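Local coordinates for virulent strain associated lipoprotein (Borreliella spielmanii A14S, PDB 6FZZ) that is an outer-surface lipoprotein that may bind glutathione, as a homologue from the Lyme disease spirochaete Borrelia burgdorferi is able to do, at residues Leu18-Leu22 and Leu141-Lys145; Asn118-Thr122 and Ser201-Lys205; Leu115-Ile119 and Leu151-Lys155; Glu37-Glu43 and Arg77-Tyr81. All coordinates share one frame; numbering follows the deposited sequence.

Overall arrangement
The chain is the C-terminal part of a longer lipoprotein, built of six helices and loops without strands; four contacts tie together five of the helices. From the N terminus, helix 15-41 enters contact 1 near its start and contact 4 at its C-terminal end. Contact 4 closes the loop to helix 71-83 and is nested inside the long loop that contact 1 closes on helix 138-170. Helix 105-126 then supplies contacts 2 and 3, which share Asn118 and Ile119: contact 3 reaches helix 138-170, the next along the chain, contact 2 the final helix 180-209. Both cross the loop of contact 1. Contacts 2 and 3 touch directly, and contact 4 abuts them through Leu79, whereas contact 1 stands apart.

Contact 1: residues Leu18-Leu22 and Leu141-Lys145; sequences LLNDL and LENLK
Leu22 reaches across to helix 138-170 with both methyl groups and divides them between different neighbours. CD1 lies over the backbone of Lys145, 3.7 Å from its CA, while CD2 is aimed at the previous turn, 3.6 Å from Leu141 O and 4.0 Å from Leu144 CD2. Its CG stands opposite the backbone N (chi1 -154°), which sends the branched end outward between the two turns. Leu141 O already accepts the helical bond from Lys145 N, so an apolar methyl can rest against it. Leu141 in turn meets the flank of Leu19: Leu141 CD1 and Leu19 CD2 are 3.9 Å apart, and Leu133 from a loop touches both residues. The two segments run nearly parallel, 24° apart and 10.0 Å between axes, with Leu18 beside Leu141 and Leu22 beside Lys145 one turn later. This is side-by-side helix packing within an all-helical bundle; residues 15-46 are predicted to form a coiled coil. Leucine suits these places because its forked end can fill the grooves of a facing helix. Towards the solvent edge, Lys145 takes over with its aliphatic part. Its chain crosses Leu18 at about a right angle, CD lying 3.8 Å from Leu18 CD2, and CE then passes 3.6 Å from Asp21 OD2. A bend at the last torsion (chi4 -88°) turns the ammonium group to a salt bridge with Glu149, leaving NZ 4.5 Å from Asp21 OD2, too far for a salt bridge. Asp21 itself pairs with Lys17 on its own helix.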
loop_
_atom_site.group_PDB
_atom_site.type_symbol
_atom_site.label_atom_id
_atom_site.label_comp_id
_atom_site.label_asym_id
_atom_site.label_seq_id
_atom_site.Cartn_x
_atom_site.Cartn_y
_atom_site.Cartn_z
ATOM N N LEU A 18 -13.307 23.580 0.515
ATOM C CA LEU A 18 -12.207 22.801 -0.041
ATOM C C LEU A 18 -10.994 22.779 0.863
ATOM O O LEU A 18 -10.292 21.722 1.016
ATOM C CB LEU A 18 -11.844 23.409 -1.423
ATOM C CG LEU A 18 -12.783 23.030 -2.572
ATOM C CD1 LEU A 18 -12.464 23.854 -3.825
ATOM C CD2 LEU A 18 -12.639 21.550 -2.887
ATOM N N LEU A 19 -10.672 23.942 1.421
ATOM C CA LEU A 19 -9.524 24.039 2.325
ATOM C C LEU A 19 -9.783 23.066 3.471
ATOM O O LEU A 19 -8.896 22.281 3.831
ATOM C CB LEU A 19 -9.265 25.458 2.816
ATOM C CG LEU A 19 -8.615 26.419 1.813
ATOM C CD1 LEU A 19 -8.723 27.880 2.264
ATOM C CD2 LEU A 19 -7.152 26.063 1.594
ATOM N N ASN A 20 -11.013 23.116 4.013
ATOM C CA ASN A 20 -11.356 22.279 5.152
ATOM C C ASN A 20 -11.307 20.803 4.779
ATOM O O ASN A 20 -10.766 20.000 5.521
ATOM C CB ASN A 20 -12.737 22.685 5.730
ATOM C CG ASN A 20 -12.671 23.986 6.503
ATOM O OD1 ASN A 20 -11.656 24.310 7.048
ATOM N ND2 ASN A 20 -13.724 24.711 6.553
ATOM N N ASP A 21 -11.889 20.425 3.636
ATOM C CA ASP A 21 -11.990 19.003 3.310
ATOM C C ASP A 21 -10.549 18.396 3.084
ATOM O O ASP A 21 -10.213 17.268 3.371
ATOM C CB ASP A 21 -12.713 18.850 1.993
ATOM C CG ASP A 21 -14.184 19.064 2.087
ATOM O OD1 ASP A 21 -14.801 18.922 3.189
ATOM O OD2 ASP A 21 -14.719 19.340 0.998
ATOM N N LEU A 22 -9.716 19.231 2.542
ATOM C CA LEU A 22 -8.375 18.844 2.167
ATOM C C LEU A 22 -7.479 18.743 3.395
ATOM O O LEU A 22 -6.728 17.762 3.551
ATOM C CB LEU A 22 -7.949 19.867 1.135
ATOM C CG LEU A 22 -6.926 19.639 0.065
ATOM C CD1 LEU A 22 -6.856 18.213 -0.462
ATOM C CD2 LEU A 22 -7.202 20.671 -1.018
ATOM N N LEU A 141 -7.084 23.783 -5.844
ATOM C CA LEU A 141 -7.522 23.079 -4.621
ATOM C C LEU A 141 -8.468 21.993 -4.999
ATOM O O LEU A 141 -8.402 20.922 -4.441
ATOM C CB LEU A 141 -8.265 24.029 -3.609
ATOM C CG LEU A 141 -7.405 25.043 -2.862
ATOM C CD1 LEU A 141 -8.330 26.034 -2.143
ATOM C CD2 LEU A 141 -6.385 24.398 -1.900
ATOM N N GLU A 142 -9.421 22.304 -5.888
ATOM C CA GLU A 142 -10.323 21.316 -6.412
ATOM C C GLU A 142 -9.576 20.121 -7.081
ATOM O O GLU A 142 -9.884 18.947 -6.867
ATOM C CB GLU A 142 -11.221 21.961 -7.420
ATOM C CG GLU A 142 -12.360 21.072 -7.815
ATOM C CD GLU A 142 -13.556 21.892 -8.266
ATOM O OE1 GLU A 142 -13.381 23.116 -8.487
ATOM O OE2 GLU A 142 -14.661 21.304 -8.384
ATOM N N ASN A 143 -8.570 20.457 -7.865
ATOM C CA ASN A 143 -7.778 19.461 -8.566
ATOM C C ASN A 143 -7.010 18.606 -7.549
ATOM O O ASN A 143 -7.085 17.379 -7.602
ATOM C CB ASN A 143 -6.854 20.168 -9.559
ATOM C CG ASN A 143 -6.197 19.217 -10.506
ATOM O OD1 ASN A 143 -6.843 18.371 -11.116
ATOM N ND2 ASN A 143 -4.903 19.339 -10.627
ATOM N N LEU A 144 -6.383 19.268 -6.588
ATOM C CA LEU A 144 -5.615 18.623 -5.565
ATOM C C LEU A 144 -6.471 17.659 -4.760
ATOM O O LEU A 144 -6.041 16.514 -4.461
ATOM C CB LEU A 144 -4.906 19.649 -4.664
ATOM C CG LEU A 144 -4.165 19.168 -3.433
ATOM C CD1 LEU A 144 -3.087 18.156 -3.794
ATOM C CD2 LEU A 144 -3.545 20.344 -2.650
ATOM N N LYS A 145 -7.669 18.114 -4.400
ATOM C CA LYS A 145 -8.566 17.262 -3.660
ATOM C C LYS A 145 -8.968 16.032 -4.476
ATOM O O LYS A 145 -8.952 14.945 -3.971
ATOM C CB LYS A 145 -9.802 18.018 -3.185
ATOM C CG LYS A 145 -10.832 17.106 -2.455
ATOM C CD LYS A 145 -12.192 17.795 -2.407
ATOM C CE LYS A 145 -13.167 17.181 -1.404
ATOM N NZ LYS A 145 -13.907 16.104 -2.083
#

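Contact 2: residues Asn118-Thr122 and Ser201-Lys205; sequences NIDYT and SEKLK
Lys205 NZ serves two acceptors within this contact: it donates to Asn118 OD1 across the helices at 2.8 Å and to Glu202 OE1 of its own helix at 2.9 Å, the latter a salt bridge. A bound tetraethylene glycol, probably from the crystallisation liquor, accepts a third bond. A bend at chi3 (71°) turns the lysine end towards OD1; the chain crosses Asn118 at about a right angle, and NZ comes from above the carbonyl plane, off the lone pairs. On the amide's other arm, Asn118 ND2 donates to Ser201 OG at 3.0 Å, almost straight (173°) and in the amide plane, and Ser201 OG is also bonded to Gln198 O. A water accepts from Asn118 ND2 and donates to Glu202 OE1, the latter bond modelled short. Segments 118-122 and 201-205, from helices 105-126 and 180-209, run nearly parallel (12°), side by side in the bundle. Asparagine suits this buried place because one flat group offers both acceptor and donor. Further along, Lys205 CG lies 3.5 Å from Thr122 OG1, a hydroxyl turned back to donate to Asn118 O at 2.7 Å. Tyr121 CD2 touches Lys205 CD obliquely at 4.2 Å, at the exposed rim.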
loop_
_atom_site.group_PDB
_atom_site.type_symbol
_atom_site.label_atom_id
_atom_site.label_comp_id
_atom_site.label_asym_id
_atom_site.label_seq_id
_atom_site.Cartn_x
_atom_site.Cartn_y
_atom_site.Cartn_z
ATOM N N ASN A 118 3.916 5.396 -2.900
ATOM C CA ASN A 118 3.538 6.616 -3.598
ATOM C C ASN A 118 2.575 7.402 -2.740
ATOM O O ASN A 118 2.572 8.627 -2.739
ATOM C CB ASN A 118 2.951 6.329 -4.993
ATOM C CG ASN A 118 4.007 5.855 -5.979
ATOM O OD1 ASN A 118 5.181 6.179 -5.816
ATOM N ND2 ASN A 118 3.586 5.100 -7.019
ATOM N N ILE A 119 1.686 6.691 -2.078
ATOM C CA ILE A 119 0.769 7.325 -1.116
ATOM C C ILE A 119 1.524 7.957 0.047
ATOM O O ILE A 119 1.259 9.094 0.421
ATOM C CB ILE A 119 -0.290 6.322 -0.616
ATOM C CG1 ILE A 119 -1.261 6.086 -1.768
ATOM C CG2 ILE A 119 -1.033 6.867 0.602
ATOM C CD1 ILE A 119 -2.190 4.932 -1.603
ATOM N N ASP A 120 2.419 7.197 0.629
ATOM C CA ASP A 120 3.241 7.664 1.784
ATOM C C ASP A 120 4.019 8.926 1.436
ATOM O O ASP A 120 4.033 9.898 2.202
ATOM C CB ASP A 120 4.220 6.571 2.159
ATOM C CG ASP A 120 4.890 6.852 3.507
ATOM O OD1 ASP A 120 4.208 6.817 4.540
ATOM O OD2 ASP A 120 6.033 7.246 3.496
ATOM N N TYR A 121 4.672 8.921 0.268
ATOM C CA TYR A 121 5.437 10.055 -0.211
ATOM C C TYR A 121 4.569 11.263 -0.412
ATOM O O TYR A 121 4.938 12.374 -0.064
ATOM C CB TYR A 121 6.188 9.708 -1.512
ATOM C CG TYR A 121 7.180 10.761 -1.932
ATOM C CD1 TYR A 121 8.481 10.731 -1.478
ATOM C CD2 TYR A 121 6.815 11.772 -2.791
ATOM C CE1 TYR A 121 9.425 11.701 -1.870
ATOM C CE2 TYR A 121 7.708 12.779 -3.181
ATOM C CZ TYR A 121 9.037 12.736 -2.739
ATOM O OH TYR A 121 9.960 13.727 -3.161
ATOM N N THR A 122 3.391 11.053 -0.995
ATOM C CA THR A 122 2.491 12.142 -1.173
ATOM C C THR A 122 2.043 12.720 0.195
ATOM O O THR A 122 1.948 13.931 0.321
ATOM C CB THR A 122 1.272 11.716 -2.039
ATOM O OG1 THR A 122 1.760 11.191 -3.295
ATOM C CG2 THR A 122 0.382 12.905 -2.342
ATOM N N SER A 201 -1.126 5.216 -9.481
ATOM C CA SER A 201 -0.651 5.947 -8.319
ATOM C C SER A 201 0.558 6.801 -8.599
ATOM O O SER A 201 0.689 7.912 -8.080
ATOM C CB SER A 201 -0.416 4.966 -7.140
ATOM O OG SER A 201 0.713 4.153 -7.380
ATOM N N GLU A 202 1.457 6.304 -9.465
ATOM C CA GLU A 202 2.621 7.057 -9.917
ATOM C C GLU A 202 2.240 8.381 -10.584
ATOM O O GLU A 202 2.809 9.409 -10.269
ATOM C CB GLU A 202 3.475 6.196 -10.878
ATOM C CG GLU A 202 4.640 6.888 -11.494
ATOM C CD GLU A 202 5.674 7.338 -10.487
ATOM O OE1 GLU A 202 5.928 6.627 -9.514
ATOM O OE2 GLU A 202 6.210 8.449 -10.649
ATOM N N LYS A 203 1.300 8.330 -11.519
ATOM C CA LYS A 203 0.808 9.527 -12.213
ATOM C C LYS A 203 0.046 10.501 -11.266
ATOM O O LYS A 203 0.213 11.724 -11.356
ATOM C CB LYS A 203 -0.102 9.057 -13.348
ATOM C CG LYS A 203 -0.683 10.129 -14.268
ATOM C CD LYS A 203 -2.112 10.439 -13.973
ATOM C CE LYS A 203 -2.794 11.235 -15.100
ATOM N NZ LYS A 203 -2.058 12.491 -15.407
ATOM N N LEU A 204 -0.830 9.981 -10.428
ATOM C CA LEU A 204 -1.551 10.813 -9.434
ATOM C C LEU A 204 -0.590 11.490 -8.510
ATOM O O LEU A 204 -0.713 12.691 -8.229
ATOM C CB LEU A 204 -2.531 9.950 -8.602
ATOM C CG LEU A 204 -3.662 9.329 -9.419
ATOM C CD1 LEU A 204 -4.426 8.344 -8.597
ATOM C CD2 LEU A 204 -4.585 10.387 -10.029
ATOM N N LYS A 205 0.354 10.707 -7.980
ATOM C CA LYS A 205 1.458 11.315 -7.223
ATOM C C LYS A 205 2.171 12.432 -8.009
ATOM O O LYS A 205 2.351 13.590 -7.504
ATOM C CB LYS A 205 2.468 10.250 -6.776
ATOM C CG LYS A 205 3.774 10.783 -6.153
ATOM C CD LYS A 205 4.918 9.780 -5.962
ATOM C CE LYS A 205 5.561 9.355 -7.285
ATOM N NZ LYS A 205 6.526 8.278 -7.166
HETATM O O HOH W 1 5.576 4.238 -8.925
#

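Contact 3: residues Leu115-Ile119 and Leu151-Lys155; sequences LEGNI and LLSTK
Ile119 is the knob of this contact, its side chain set in a hole formed by Leu151, Leu152, Thr154 and Lys155 of the facing helix. It slides past Leu151 with the two chains heading in opposite directions, so that Ile119 CG1 lies 3.7 Å from Leu151 CG, while its other branch, CG2, meets Leu152 CD2 at 4.2 Å. A beta-branched residue suits the place because its two arms part towards different walls of the hole. Segments 115-119 and 151-155, lying on helices 105-126 and 138-170, run roughly antiparallel, crossing at -149° with 9.9 Å between axes. One turn before Ile119, Leu115 extends its chain obliquely over Thr154, placing CD2 3.9 Å from Thr154 OG1. That hydroxyl is turned back to Leu151 O at 2.7 Å, in the carbonyl plane and on a lone pair, so a polar atom can lie among apolar groups. Lys155 stretches out almost fully, in a direction about square to Ile119, carrying its ammonium group to Glu116. The carboxylate, brought round by a bend at chi2 (83°), crosses the lysine tail at a slant, and NZ bonds OE2 at 2.7 Å, although the position of OE2 is less certain. Lys155 NZ also bonds Gly82 O and Tyr36 OH; these partners, with the salt bridge, would offset the cost of placing charge beside a buried hydrophobic seam and, if OE2 is rightly placed, may favour an ionised Glu116.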
loop_
_atom_site.group_PDB
_atom_site.type_symbol
_atom_site.label_atom_id
_atom_site.label_comp_id
_atom_site.label_asym_id
_atom_site.label_seq_id
_atom_site.Cartn_x
_atom_site.Cartn_y
_atom_site.Cartn_z
ATOM N N LEU A 115 3.006 1.031 -4.750
ATOM C CA LEU A 115 1.772 1.786 -4.719
ATOM C C LEU A 115 1.669 2.518 -3.335
ATOM O O LEU A 115 1.510 3.738 -3.260
ATOM C CB LEU A 115 0.571 0.851 -4.989
ATOM C CG LEU A 115 -0.808 1.541 -5.011
ATOM C CD1 LEU A 115 -1.874 0.599 -5.551
ATOM C CD2 LEU A 115 -1.239 1.987 -3.620
ATOM N N GLU A 116 1.870 1.760 -2.255
ATOM C CA GLU A 116 1.804 2.337 -0.932
ATOM C C GLU A 116 2.833 3.427 -0.738
ATOM O O GLU A 116 2.543 4.481 -0.138
ATOM C CB GLU A 116 1.917 1.291 0.129
ATOM C CG GLU A 116 1.605 1.861 1.494
ATOM C CD GLU A 116 0.121 1.926 1.795
ATOM O OE1 GLU A 116 -0.713 1.353 1.046
ATOM O OE2 GLU A 116 -0.198 2.498 2.843
ATOM N N GLY A 117 4.018 3.215 -1.285
ATOM C CA GLY A 117 5.088 4.151 -1.161
ATOM C C GLY A 117 4.742 5.449 -1.863
ATOM O O GLY A 117 5.199 6.492 -1.465
ATOM N N ASN A 118 3.916 5.396 -2.900
ATOM C CA ASN A 118 3.538 6.616 -3.598
ATOM C C ASN A 118 2.575 7.402 -2.740
ATOM O O ASN A 118 2.572 8.627 -2.739
ATOM C CB ASN A 118 2.951 6.329 -4.993
ATOM C CG ASN A 118 4.007 5.855 -5.979
ATOM O OD1 ASN A 118 5.181 6.179 -5.816
ATOM N ND2 ASN A 118 3.586 5.100 -7.019
ATOM N N ILE A 119 1.686 6.691 -2.078
ATOM C CA ILE A 119 0.769 7.325 -1.116
ATOM C C ILE A 119 1.524 7.957 0.047
ATOM O O ILE A 119 1.259 9.094 0.421
ATOM C CB ILE A 119 -0.290 6.322 -0.616
ATOM C CG1 ILE A 119 -1.261 6.086 -1.768
ATOM C CG2 ILE A 119 -1.033 6.867 0.602
ATOM C CD1 ILE A 119 -2.190 4.932 -1.603
ATOM N N LEU A 151 -5.949 9.077 -5.511
ATOM C CA LEU A 151 -4.749 8.334 -5.001
ATOM C C LEU A 151 -5.097 7.400 -3.845
ATOM O O LEU A 151 -4.754 6.207 -3.890
ATOM C CB LEU A 151 -3.642 9.326 -4.578
ATOM C CG LEU A 151 -2.335 8.761 -4.026
ATOM C CD1 LEU A 151 -1.708 7.857 -5.088
ATOM C CD2 LEU A 151 -1.448 9.941 -3.693
ATOM N N LEU A 152 -5.884 7.880 -2.859
ATOM C CA LEU A 152 -6.307 7.073 -1.738
ATOM C C LEU A 152 -7.194 5.905 -2.182
ATOM O O LEU A 152 -7.084 4.776 -1.663
ATOM C CB LEU A 152 -6.998 7.936 -0.647
ATOM C CG LEU A 152 -6.167 9.013 0.056
ATOM C CD1 LEU A 152 -6.999 9.814 1.055
ATOM C CD2 LEU A 152 -4.946 8.404 0.759
ATOM N N SER A 153 -8.070 6.131 -3.179
ATOM C CA SER A 153 -8.873 5.016 -3.721
ATOM C C SER A 153 -8.055 3.894 -4.333
ATOM O O SER A 153 -8.509 2.769 -4.279
ATOM C CB SER A 153 -9.854 5.487 -4.850
ATOM O OG SER A 153 -10.530 6.582 -4.334
ATOM N N THR A 154 -6.924 4.197 -4.973
ATOM C CA THR A 154 -6.088 3.110 -5.569
ATOM C C THR A 154 -5.716 2.147 -4.494
ATOM O O THR A 154 -5.797 0.935 -4.663
ATOM C CB THR A 154 -4.852 3.606 -6.360
ATOM O OG1 THR A 154 -3.872 4.252 -5.491
ATOM C CG2 THR A 154 -5.336 4.591 -7.496
ATOM N N LYS A 155 -5.322 2.686 -3.353
ATOM C CA LYS A 155 -4.918 1.851 -2.249
ATOM C C LYS A 155 -6.060 1.033 -1.748
ATOM O O LYS A 155 -5.895 -0.159 -1.452
ATOM C CB LYS A 155 -4.323 2.723 -1.140
ATOM C CG LYS A 155 -4.401 2.077 0.227
ATOM C CD LYS A 155 -3.664 2.862 1.296
ATOM C CE LYS A 155 -3.681 1.982 2.565
ATOM N NZ LYS A 155 -2.761 2.498 3.552
#

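Contact 4: residues Glu37-Glu43 and Arg77-Tyr81; sequences EKKLKEE and RKLTY
The guanidinium group of Arg77 and the phenol of Tyr81 both meet the carboxylate of Glu43 edge-on. Arg77 grips it side-on with two nitrogens: NE donates to Glu43 OE1 at 2.9 Å and NH2 to Glu43 OE2 at 2.6 Å, each oxygen using its syn lone pair. The two planes are nearly coplanar, which suits a two-nitrogen grip, though the NH2 bond is bent and tilted from the guanidinium plane. Tyr81 OH donates to the anti lone pair of the same Glu43 OE1 at 2.7 Å, and here the planes are 89° apart, the ring standing across the carboxylate. Arg77 O lies over one face of that ring, offset towards the rim, and Tyr48 packs edge-to-face with it. Three bonds from two residues should hold the carboxylate in rotation and probably keep it ionised. Glutamate suits the site because its chain, extended beyond a chi1 of 91° that is off the usual staggered positions, spans from the turn after the helix to the next helix. Alongside, Lys39 CB and Leu40 N each lie 4.0 Å from Tyr81 CD2, both oblique to the ring. Leu40 crosses Arg77 at about a right angle, CD1 4.1 Å from NH2. Glu37 and Lys78 run side by side, touching through CG and CD at 3.9 Å; the carboxylate of Glu37 forms a salt bridge with Arg33. Arg77 also bonds Val66 O, Asp68 O and Asn69 OD1, tying the loop before its helix to it. Residues 37-41, the end of helix 15-41, cross residues 77-81 of helix 71-83 at 122°, and Leu79 and Thr80 turn to helix 105-126.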
loop_
_atom_site.group_PDB
_atom_site.type_symbol
_atom_site.label_atom_id
_atom_site.label_comp_id
_atom_site.label_asym_id
_atom_site.label_seq_id
_atom_site.Cartn_x
_atom_site.Cartn_y
_atom_site.Cartn_z
ATOM N N GLU A 37 3.715 3.161 11.433
ATOM C CA GLU A 37 5.024 3.351 12.121
ATOM C C GLU A 37 4.961 2.630 13.426
ATOM O O GLU A 37 5.902 1.987 13.806
ATOM C CB GLU A 37 5.396 4.811 12.366
ATOM C CG GLU A 37 5.778 5.586 11.121
ATOM C CD GLU A 37 5.613 7.088 11.327
ATOM O OE1 GLU A 37 5.545 7.509 12.472
ATOM O OE2 GLU A 37 5.547 7.855 10.367
ATOM N N LYS A 38 3.815 2.701 14.087
ATOM C CA LYS A 38 3.605 2.010 15.352
ATOM C C LYS A 38 3.603 0.496 15.168
ATOM O O LYS A 38 4.197 -0.188 15.994
ATOM C CB LYS A 38 2.339 2.554 16.072
ATOM C CG LYS A 38 1.913 1.737 17.283
ATOM C CD LYS A 38 0.924 2.498 18.174
ATOM C CE LYS A 38 0.822 1.854 19.559
ATOM N NZ LYS A 38 -0.315 2.379 20.353
ATOM N N LYS A 39 3.019 -0.047 14.082
ATOM C CA LYS A 39 3.058 -1.457 13.860
ATOM C C LYS A 39 4.515 -1.932 13.601
ATOM O O LYS A 39 4.858 -3.092 13.942
ATOM C CB LYS A 39 2.196 -1.940 12.670
ATOM C CG LYS A 39 0.689 -1.768 12.812
ATOM C CD LYS A 39 0.182 -2.600 13.962
ATOM C CE LYS A 39 -1.338 -2.794 13.938
ATOM N NZ LYS A 39 -1.736 -2.618 15.338
ATOM N N LEU A 40 5.318 -1.102 12.937
ATOM C CA LEU A 40 6.751 -1.435 12.798
ATOM C C LEU A 40 7.520 -1.367 14.170
ATOM O O LEU A 40 8.287 -2.292 14.559
ATOM C CB LEU A 40 7.402 -0.558 11.761
ATOM C CG LEU A 40 8.971 -0.663 11.683
ATOM C CD1 LEU A 40 9.374 -1.965 11.034
ATOM C CD2 LEU A 40 9.460 0.550 10.967
ATOM N N LYS A 41 7.278 -0.314 14.920
ATOM C CA LYS A 41 7.907 -0.178 16.222
ATOM C C LYS A 41 7.589 -1.316 17.152
ATOM O O LYS A 41 8.454 -1.714 17.965
ATOM C CB LYS A 41 7.586 1.206 16.840
ATOM C CG LYS A 41 8.426 2.301 16.192
ATOM C CD LYS A 41 7.863 3.708 16.350
ATOM C CE LYS A 41 7.891 4.178 17.767
ATOM N NZ LYS A 41 7.706 5.648 17.731
ATOM N N GLU A 42 6.376 -1.878 17.054
ATOM C CA GLU A 42 5.982 -3.007 17.912
ATOM C C GLU A 42 6.015 -4.288 17.217
ATOM O O GLU A 42 5.443 -5.253 17.717
ATOM C CB GLU A 42 4.542 -2.817 18.487
ATOM C CG GLU A 42 4.428 -1.473 19.151
ATOM C CD GLU A 42 3.036 -1.147 19.744
ATOM O OE1 GLU A 42 2.054 -1.888 19.475
ATOM O OE2 GLU A 42 2.965 -0.125 20.467
ATOM N N GLU A 43 6.695 -4.386 16.079
ATOM C CA GLU A 43 6.651 -5.646 15.344
ATOM C C GLU A 43 7.237 -6.835 16.146
ATOM O O GLU A 43 8.321 -6.760 16.711
ATOM C CB GLU A 43 7.240 -5.549 13.924
ATOM C CG GLU A 43 8.671 -5.844 13.822
ATOM C CD GLU A 43 9.211 -5.715 12.419
ATOM O OE1 GLU A 43 8.485 -5.625 11.388
ATOM O OE2 GLU A 43 10.411 -5.584 12.418
ATOM N N ARG A 77 8.782 -2.956 5.078
ATOM C CA ARG A 77 7.811 -3.595 5.986
ATOM C C ARG A 77 6.680 -2.678 6.447
ATOM O O ARG A 77 5.510 -3.081 6.480
ATOM C CB ARG A 77 8.501 -4.201 7.203
ATOM C CG ARG A 77 9.371 -5.344 6.816
ATOM C CD ARG A 77 9.698 -6.279 7.995
ATOM N NE ARG A 77 10.329 -5.656 9.207
ATOM C CZ ARG A 77 11.630 -5.497 9.407
ATOM N NH1 ARG A 77 12.492 -5.743 8.454
ATOM N NH2 ARG A 77 12.075 -5.024 10.558
ATOM N N LYS A 78 7.035 -1.481 6.868
ATOM C CA LYS A 78 6.061 -0.475 7.249
ATOM C C LYS A 78 5.061 -0.214 6.115
ATOM O O LYS A 78 3.891 -0.141 6.377
ATOM C CB LYS A 78 6.798 0.824 7.613
ATOM C CG LYS A 78 5.933 1.997 8.010
ATOM C CD LYS A 78 6.705 3.321 8.122
ATOM C CE LYS A 78 6.852 4.006 6.767
ATOM N NZ LYS A 78 5.547 4.349 6.115
ATOM N N LEU A 79 5.525 -0.113 4.861
ATOM C CA LEU A 79 4.615 0.106 3.716
ATOM C C LEU A 79 3.730 -1.130 3.540
ATOM O O LEU A 79 2.558 -1.021 3.121
ATOM C CB LEU A 79 5.384 0.416 2.478
ATOM C CG LEU A 79 6.133 1.785 2.507
ATOM C CD1 LEU A 79 7.035 1.950 1.314
ATOM C CD2 LEU A 79 5.171 2.999 2.538
ATOM N N THR A 80 4.283 -2.302 3.857
ATOM C CA THR A 80 3.513 -3.557 3.844
ATOM C C THR A 80 2.338 -3.547 4.845
ATOM O O THR A 80 1.214 -3.903 4.505
ATOM C CB THR A 80 4.432 -4.804 4.057
ATOM O OG1 THR A 80 5.434 -4.877 3.024
ATOM C CG2 THR A 80 3.588 -6.078 3.985
ATOM N N TYR A 81 2.623 -3.131 6.088
ATOM C CA TYR A 81 1.609 -3.007 7.139
ATOM C C TYR A 81 0.533 -1.974 6.707
ATOM O O TYR A 81 -0.656 -2.108 7.028
ATOM C CB TYR A 81 2.288 -2.592 8.455
ATOM C CG TYR A 81 3.383 -3.564 8.880
ATOM C CD1 TYR A 81 3.247 -4.925 8.618
ATOM C CD2 TYR A 81 4.498 -3.147 9.587
ATOM C CE1 TYR A 81 4.210 -5.810 8.997
ATOM C CE2 TYR A 81 5.481 -4.041 9.988
ATOM C CZ TYR A 81 5.330 -5.365 9.677
ATOM O OH TYR A 81 6.238 -6.349 10.032
#